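Local coordinates for TATA-box-binding protein (Methanococcus jannaschii, PDB 2Z8U), which probably acts as a general archaeal transcription factor, binding specifically to the TATA box of promoters near the start site of transcription, at residues T22-N27 / I82-I87; L61-F64 / K68-C71; K86-L91 / E100-K105. All blocks are in the same frame, centred on the assembly; numbering follows the deposited sequence.

Contact 1: T22-N27 / I82-I87; sequences TKIGDN and IAIKKI
Thr22 and Ile24 meet Ile84 through aliphatic carbons alone; no ring, amide or carboxylate takes part, so there is no face or edge to assign and the fit depends on the placing of methyl groups. The two isoleucines slant across one another, CG2 of Ile24 lying 4.2 Å from CG2 of Ile84. On the helix, Ile84 has CG1 beside its backbone N (chi1 -70°), which leaves CG2 anti to that nitrogen and directed at Ile24. The other branch runs out nearly straight (chi2 162°) and carries CD1 to within 4.3 Å of Thr22 CG2. A single branched side chain thus serves two partners, one per arm, and this suits isoleucine to a helix face laid over a strand end. Ile24, just past the end of the strand, reaches the same helix with its short branch.

Threonine also fits its place well, since it is half apolar. Its methyl group joins the packing, while OG1 is satisfied by the carbonyl oxygen of Glu103. The contact is buried but light, with about 105 Å² hidden in all and the nearest CA atoms, those of Ile24 and Ile84, 8.9 Å apart. Leu61 and Cys71 also touch Ile84, and Val69 touches both Thr22 and Ile24, making one hydrophobic layer. Helix 77-94 lying across the antiparallel sheet, here over the end of strand 14-23, is the arrangement of the TBP fold, in which the long helix of each repeat rests on the convex back of the saddle.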
# COMPACT_ATOMS: atom_id res chain seq x y z
N THR B 22 -15.00 25.97 -19.97
CA THR B 22 -14.67 27.35 -20.21
C THR B 22 -14.98 28.15 -18.94
O THR B 22 -15.36 27.57 -17.91
CB THR B 22 -15.42 27.92 -21.46
OG1 THR B 22 -14.86 29.19 -21.78
CG2 THR B 22 -16.92 28.08 -21.20
N LYS B 23 -14.76 29.46 -19.01
CA LYS B 23 -15.14 30.36 -17.95
C LYS B 23 -15.99 31.47 -18.57
O LYS B 23 -15.57 32.11 -19.53
CB LYS B 23 -13.89 30.93 -17.27
CG LYS B 23 -14.21 31.74 -16.00
CD LYS B 23 -12.94 31.95 -15.16
CE LYS B 23 -13.28 32.60 -13.82
NZ LYS B 23 -12.43 31.99 -12.76
N ILE B 24 -17.19 31.68 -18.05
CA ILE B 24 -18.12 32.63 -18.66
C ILE B 24 -18.27 33.96 -17.87
O ILE B 24 -19.00 34.86 -18.29
CB ILE B 24 -19.53 31.97 -18.98
CG1 ILE B 24 -20.33 31.67 -17.70
CG2 ILE B 24 -19.34 30.73 -19.91
CD1 ILE B 24 -21.77 31.18 -17.97
N GLY B 25 -17.59 34.08 -16.74
CA GLY B 25 -17.72 35.25 -15.87
C GLY B 25 -16.97 35.00 -14.58
O GLY B 25 -16.18 34.08 -14.53
N ASP B 26 -17.23 35.81 -13.55
CA ASP B 26 -16.35 35.89 -12.35
C ASP B 26 -16.97 35.55 -10.99
O ASP B 26 -16.25 35.15 -10.05
CB ASP B 26 -15.75 37.30 -12.23
CG ASP B 26 -14.91 37.72 -13.45
OD1 ASP B 26 -14.06 36.93 -13.94
OD2 ASP B 26 -15.10 38.88 -13.91
N ASN B 27 -18.27 35.78 -10.84
CA ASN B 27 -18.94 35.68 -9.54
C ASN B 27 -20.42 35.66 -9.88
O ASN B 27 -21.17 36.59 -9.55
CB ASN B 27 -18.54 36.87 -8.63
CG ASN B 27 -19.32 36.93 -7.32
OD1 ASN B 27 -19.72 35.91 -6.75
ND2 ASN B 27 -19.52 38.15 -6.82
N ILE B 82 -21.44 26.58 -29.61
CA ILE B 82 -22.73 27.13 -30.04
C ILE B 82 -23.75 27.08 -28.89
O ILE B 82 -24.40 28.09 -28.60
CB ILE B 82 -23.25 26.45 -31.34
CG1 ILE B 82 -22.34 26.87 -32.50
CG2 ILE B 82 -24.69 26.83 -31.66
CD1 ILE B 82 -22.47 26.03 -33.78
N ALA B 83 -23.86 25.92 -28.24
CA ALA B 83 -24.73 25.75 -27.08
C ALA B 83 -24.38 26.70 -25.97
O ALA B 83 -25.27 27.32 -25.39
CB ALA B 83 -24.70 24.32 -26.58
N ILE B 84 -23.09 26.81 -25.67
CA ILE B 84 -22.63 27.70 -24.59
C ILE B 84 -22.96 29.16 -24.93
O ILE B 84 -23.50 29.88 -24.09
CB ILE B 84 -21.12 27.50 -24.26
CG1 ILE B 84 -20.91 26.15 -23.58
CG2 ILE B 84 -20.59 28.66 -23.32
CD1 ILE B 84 -19.42 25.60 -23.59
N LYS B 85 -22.70 29.59 -26.16
CA LYS B 85 -23.01 30.97 -26.51
C LYS B 85 -24.52 31.32 -26.44
O LYS B 85 -24.89 32.46 -26.19
CB LYS B 85 -22.34 31.38 -27.83
CG LYS B 85 -20.84 31.72 -27.63
CD LYS B 85 -20.02 31.61 -28.90
CE LYS B 85 -18.60 32.27 -28.72
NZ LYS B 85 -17.59 31.61 -27.75
N LYS B 86 -25.38 30.33 -26.67
CA LYS B 86 -26.83 30.51 -26.57
C LYS B 86 -27.24 30.79 -25.14
O LYS B 86 -28.05 31.70 -24.85
CB LYS B 86 -27.54 29.25 -27.07
CG LYS B 86 -27.63 29.19 -28.60
CD LYS B 86 -28.38 27.95 -29.08
CE LYS B 86 -28.23 27.80 -30.61
NZ LYS B 86 -28.93 26.57 -31.09
N ILE B 87 -26.65 30.00 -24.23
CA ILE B 87 -26.84 30.21 -22.78
C ILE B 87 -26.30 31.58 -22.34
O ILE B 87 -26.98 32.29 -21.59
CB ILE B 87 -26.20 29.05 -21.97
CG1 ILE B 87 -26.85 27.70 -22.38
CG2 ILE B 87 -26.23 29.32 -20.46
CD1 ILE B 87 -28.28 27.48 -21.88

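Contact 2: L61-F64 / K68-C71; sequences LLIF and KVNC
Lys68 opens the second strand by accepting, at its O, the backbone N-H of Phe64 at 2.9 Å. Its side chain is fully extended and lies alongside Phe64, with CD 4.1 Å from ring atom CD2, while the carbonyl oxygen of Lys68 sits at the edge of that ring, near its plane. A long chain suits this margin: the methylenes pass the CD2 rim of the ring from one side and NZ reaches on to a salt bridge with Glu129 of the second subunit.

Val69 pairs with Ile63 as a non-hydrogen-bonded antiparallel pair, the two valine methyls shared between neighbours: CG1 is 4.0 Å from Leu61 CD2, and CG2 is 4.2 Å from Ile63 CG2. Its CA also makes a C-H...O contact of 3.2 Å with Leu62 O. Asn70 forms the hydrogen-bonded pair with Leu62, giving N to Leu62 O at 3.0 Å and receiving Leu62 N at its own O at 2.8 Å. Cys71 finally faces Leu61, its CB 4.3 Å from Leu61 CG, a small side chain that lets the helix residues Ala80 and Ile84 pack close on it.

Side chains alternate accordingly. Leu61, Ile63, Val69 and Cys71 form the core side, whereas Leu62 and Asn70 line the other face, packed here against the second subunit. This is a beta hairpin of the TBP saddle, whose concave underside is the DNA-binding surface in relatives.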
# COMPACT_ATOMS: atom_id res chain seq x y z
N LEU B 61 -24.92 21.38 -19.32
CA LEU B 61 -23.92 22.31 -18.81
C LEU B 61 -23.96 22.31 -17.29
O LEU B 61 -25.04 22.22 -16.69
CB LEU B 61 -24.17 23.74 -19.34
CG LEU B 61 -24.06 24.00 -20.85
CD1 LEU B 61 -25.40 23.80 -21.56
CD2 LEU B 61 -23.60 25.41 -21.07
N LEU B 62 -22.79 22.40 -16.68
CA LEU B 62 -22.64 22.57 -15.25
C LEU B 62 -21.99 23.92 -15.06
O LEU B 62 -20.92 24.19 -15.62
CB LEU B 62 -21.78 21.45 -14.65
CG LEU B 62 -21.35 21.53 -13.17
CD1 LEU B 62 -22.52 21.61 -12.20
CD2 LEU B 62 -20.45 20.35 -12.82
N ILE B 63 -22.69 24.80 -14.33
CA ILE B 63 -22.22 26.17 -14.15
C ILE B 63 -21.91 26.46 -12.68
O ILE B 63 -22.77 26.25 -11.82
CB ILE B 63 -23.26 27.21 -14.65
CG1 ILE B 63 -23.75 26.87 -16.07
CG2 ILE B 63 -22.67 28.63 -14.54
CD1 ILE B 63 -24.83 27.78 -16.60
N PHE B 64 -20.72 27.00 -12.41
CA PHE B 64 -20.33 27.35 -11.04
C PHE B 64 -20.35 28.87 -10.80
O PHE B 64 -20.27 29.65 -11.75
CB PHE B 64 -18.94 26.78 -10.76
CG PHE B 64 -18.91 25.27 -10.61
CD1 PHE B 64 -19.36 24.67 -9.43
CD2 PHE B 64 -18.44 24.48 -11.63
CE1 PHE B 64 -19.34 23.28 -9.28
CE2 PHE B 64 -18.39 23.08 -11.49
CZ PHE B 64 -18.85 22.48 -10.31
N LYS B 68 -16.79 29.06 -13.94
CA LYS B 68 -16.42 27.79 -14.60
C LYS B 68 -17.65 27.07 -15.13
O LYS B 68 -18.67 26.96 -14.43
CB LYS B 68 -15.68 26.85 -13.65
CG LYS B 68 -15.37 25.47 -14.26
CD LYS B 68 -14.64 24.62 -13.23
CE LYS B 68 -14.14 23.33 -13.83
NZ LYS B 68 -13.53 22.50 -12.73
N VAL B 69 -17.54 26.56 -16.35
CA VAL B 69 -18.58 25.80 -17.01
C VAL B 69 -17.95 24.50 -17.54
O VAL B 69 -16.84 24.50 -18.12
CB VAL B 69 -19.24 26.62 -18.17
CG1 VAL B 69 -20.26 25.76 -18.97
CG2 VAL B 69 -19.92 27.90 -17.65
N ASN B 70 -18.64 23.38 -17.31
CA ASN B 70 -18.30 22.09 -17.93
C ASN B 70 -19.50 21.68 -18.76
O ASN B 70 -20.65 21.90 -18.37
CB ASN B 70 -18.00 21.04 -16.86
CG ASN B 70 -16.72 21.35 -16.06
OD1 ASN B 70 -15.75 21.92 -16.57
ND2 ASN B 70 -16.73 20.97 -14.79
N CYS B 71 -19.24 21.12 -19.94
CA CYS B 71 -20.31 20.83 -20.89
C CYS B 71 -20.06 19.47 -21.54
O CYS B 71 -18.98 19.21 -22.05
CB CYS B 71 -20.43 21.95 -21.94
SG CYS B 71 -21.49 21.57 -23.36

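Contact 3: K86-L91 / E100-K105; sequences KIIKEL and ENPEIK
Glu100 lies against Ile88 with its carbon skeleton, whereas its polar end belongs to another partner: OE2 forms a salt bridge with Lys92, one helical turn beyond Ile88. Between the two segments themselves the meeting is apolar. Ile88 CG2 stands 4.1 Å from the CA of Glu100 and 4.4 Å from its CG, so the methyl group meets the backbone CA and, more loosely, the CG methylene. A glutamate is at home on this exposed margin because its methylenes can lie on an isoleucine while the carboxylate stays with a lysine.

The other arm of Ile88 finds Pro102. With CG1 beside the backbone N (chi1 -71°) and the chain extended beyond it (chi2 177°), CD1 reaches end-on to the CG corner of the pyrrolidine ring. CD1 comes to 3.5 Å from Pro102 CG, tighter than ordinary carbon contact, and to 3.8 Å from Pro102 CD. Both residues are buried. Proline offers a compact apolar surface on a stretch without regular secondary structure, and the ring restrains phi (-77°), a value compatible with the extended course toward the next strand.

Ile88 also touches Ile24 and Val98. The segment 100-105 is the later part of the connection between helix 77-94 and strand 105-114, which begins the second half of the molecule; the contact therefore lays the inter-repeat connection against the first repeat's long helix, in the pseudo-twofold architecture of TBP.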
# COMPACT_ATOMS: atom_id res chain seq x y z
N LYS B 86 -25.38 30.33 -26.67
CA LYS B 86 -26.83 30.51 -26.57
C LYS B 86 -27.24 30.79 -25.14
O LYS B 86 -28.05 31.70 -24.85
CB LYS B 86 -27.54 29.25 -27.07
CG LYS B 86 -27.63 29.19 -28.60
CD LYS B 86 -28.38 27.95 -29.08
CE LYS B 86 -28.23 27.80 -30.61
NZ LYS B 86 -28.93 26.57 -31.09
N ILE B 87 -26.65 30.00 -24.23
CA ILE B 87 -26.84 30.21 -22.78
C ILE B 87 -26.30 31.58 -22.34
O ILE B 87 -26.98 32.29 -21.59
CB ILE B 87 -26.20 29.05 -21.97
CG1 ILE B 87 -26.85 27.70 -22.38
CG2 ILE B 87 -26.23 29.32 -20.46
CD1 ILE B 87 -28.28 27.48 -21.88
N ILE B 88 -25.08 31.92 -22.79
CA ILE B 88 -24.47 33.24 -22.52
C ILE B 88 -25.40 34.40 -22.93
O ILE B 88 -25.62 35.35 -22.17
CB ILE B 88 -23.05 33.35 -23.21
CG1 ILE B 88 -22.06 32.43 -22.47
CG2 ILE B 88 -22.56 34.82 -23.28
CD1 ILE B 88 -20.67 32.38 -23.07
N LYS B 89 -25.94 34.32 -24.14
CA LYS B 89 -26.89 35.33 -24.62
C LYS B 89 -28.08 35.49 -23.67
O LYS B 89 -28.48 36.60 -23.37
CB LYS B 89 -27.37 35.01 -26.02
CG LYS B 89 -28.40 35.99 -26.55
CD LYS B 89 -28.66 35.70 -28.02
CE LYS B 89 -29.56 36.76 -28.64
NZ LYS B 89 -30.80 37.01 -27.86
N GLU B 90 -28.66 34.38 -23.21
CA GLU B 90 -29.78 34.49 -22.27
C GLU B 90 -29.38 35.20 -21.00
O GLU B 90 -30.08 36.09 -20.53
CB GLU B 90 -30.32 33.12 -21.89
CG GLU B 90 -31.03 32.39 -22.99
CD GLU B 90 -31.50 31.06 -22.48
OE1 GLU B 90 -32.43 31.05 -21.64
OE2 GLU B 90 -30.93 30.04 -22.87
N LEU B 91 -28.24 34.80 -20.43
CA LEU B 91 -27.74 35.45 -19.20
C LEU B 91 -27.42 36.92 -19.44
O LEU B 91 -27.79 37.78 -18.63
CB LEU B 91 -26.54 34.69 -18.61
CG LEU B 91 -26.67 33.16 -18.42
CD1 LEU B 91 -25.40 32.65 -17.69
CD2 LEU B 91 -27.94 32.70 -17.72
N GLU B 100 -18.66 37.38 -23.30
CA GLU B 100 -19.36 36.98 -24.53
C GLU B 100 -18.53 36.17 -25.50
O GLU B 100 -19.09 35.50 -26.39
CB GLU B 100 -19.89 38.21 -25.27
CG GLU B 100 -21.13 38.79 -24.64
CD GLU B 100 -21.79 39.76 -25.56
OE1 GLU B 100 -22.35 39.32 -26.59
OE2 GLU B 100 -21.74 40.97 -25.25
N ASN B 101 -17.21 36.25 -25.35
CA ASN B 101 -16.28 35.55 -26.23
C ASN B 101 -15.36 34.54 -25.54
O ASN B 101 -14.12 34.63 -25.72
CB ASN B 101 -15.43 36.57 -26.99
CG ASN B 101 -14.65 37.53 -26.06
OD1 ASN B 101 -15.03 37.76 -24.90
ND2 ASN B 101 -13.55 38.09 -26.59
N PRO B 102 -15.93 33.54 -24.83
CA PRO B 102 -15.05 32.66 -24.05
C PRO B 102 -14.34 31.65 -24.94
O PRO B 102 -14.88 31.25 -25.98
CB PRO B 102 -16.02 31.96 -23.08
CG PRO B 102 -17.30 31.86 -23.84
CD PRO B 102 -17.35 33.13 -24.70
N GLU B 103 -13.13 31.25 -24.56
CA GLU B 103 -12.43 30.19 -25.29
C GLU B 103 -12.87 28.82 -24.77
O GLU B 103 -12.84 28.56 -23.56
CB GLU B 103 -10.92 30.39 -25.20
CG GLU B 103 -10.15 29.26 -25.80
CD GLU B 103 -8.67 29.47 -25.71
OE1 GLU B 103 -8.24 30.45 -25.09
OE2 GLU B 103 -7.94 28.61 -26.27
N ILE B 104 -13.34 27.96 -25.67
CA ILE B 104 -13.81 26.65 -25.30
C ILE B 104 -12.64 25.64 -25.36
O ILE B 104 -12.01 25.52 -26.41
CB ILE B 104 -14.95 26.20 -26.25
CG1 ILE B 104 -16.06 27.27 -26.33
CG2 ILE B 104 -15.45 24.80 -25.88
CD1 ILE B 104 -16.66 27.73 -25.02
N LYS B 105 -12.35 24.96 -24.24
CA LYS B 105 -11.22 24.00 -24.15
C LYS B 105 -11.72 22.55 -24.13
O LYS B 105 -12.62 22.21 -23.35
CB LYS B 105 -10.41 24.28 -22.86
CG LYS B 105 -9.28 23.27 -22.60
CD LYS B 105 -8.22 23.91 -21.72
CE LYS B 105 -8.05 23.18 -20.42
NZ LYS B 105 -7.35 24.02 -19.40

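In the fold
Helix 77-94 is common to contacts 1 and 3, which share Lys86 and Ile87 and have centres only about 3 Å apart. Contact 2 lies beneath, its centre about 8 Å from that of contact 1 and 11 Å from that of contact 3, and in sequence it is nested within the loop closed by contact 1. Helix and sheet meet where Ile84 CG1 packs 3.8 Å from Leu61 CD2. Separately, the loop after strand 14-23 packs on the neighbouring strand, Ile24 CG2 lying 3.7 Å from Val69 CG2, and Thr22 O is 2.9 Å from Val69 N, a probable hydrogen bond. Taken together, the contacts run from the helix-covered back through the sheet to the face occupied by the second subunit.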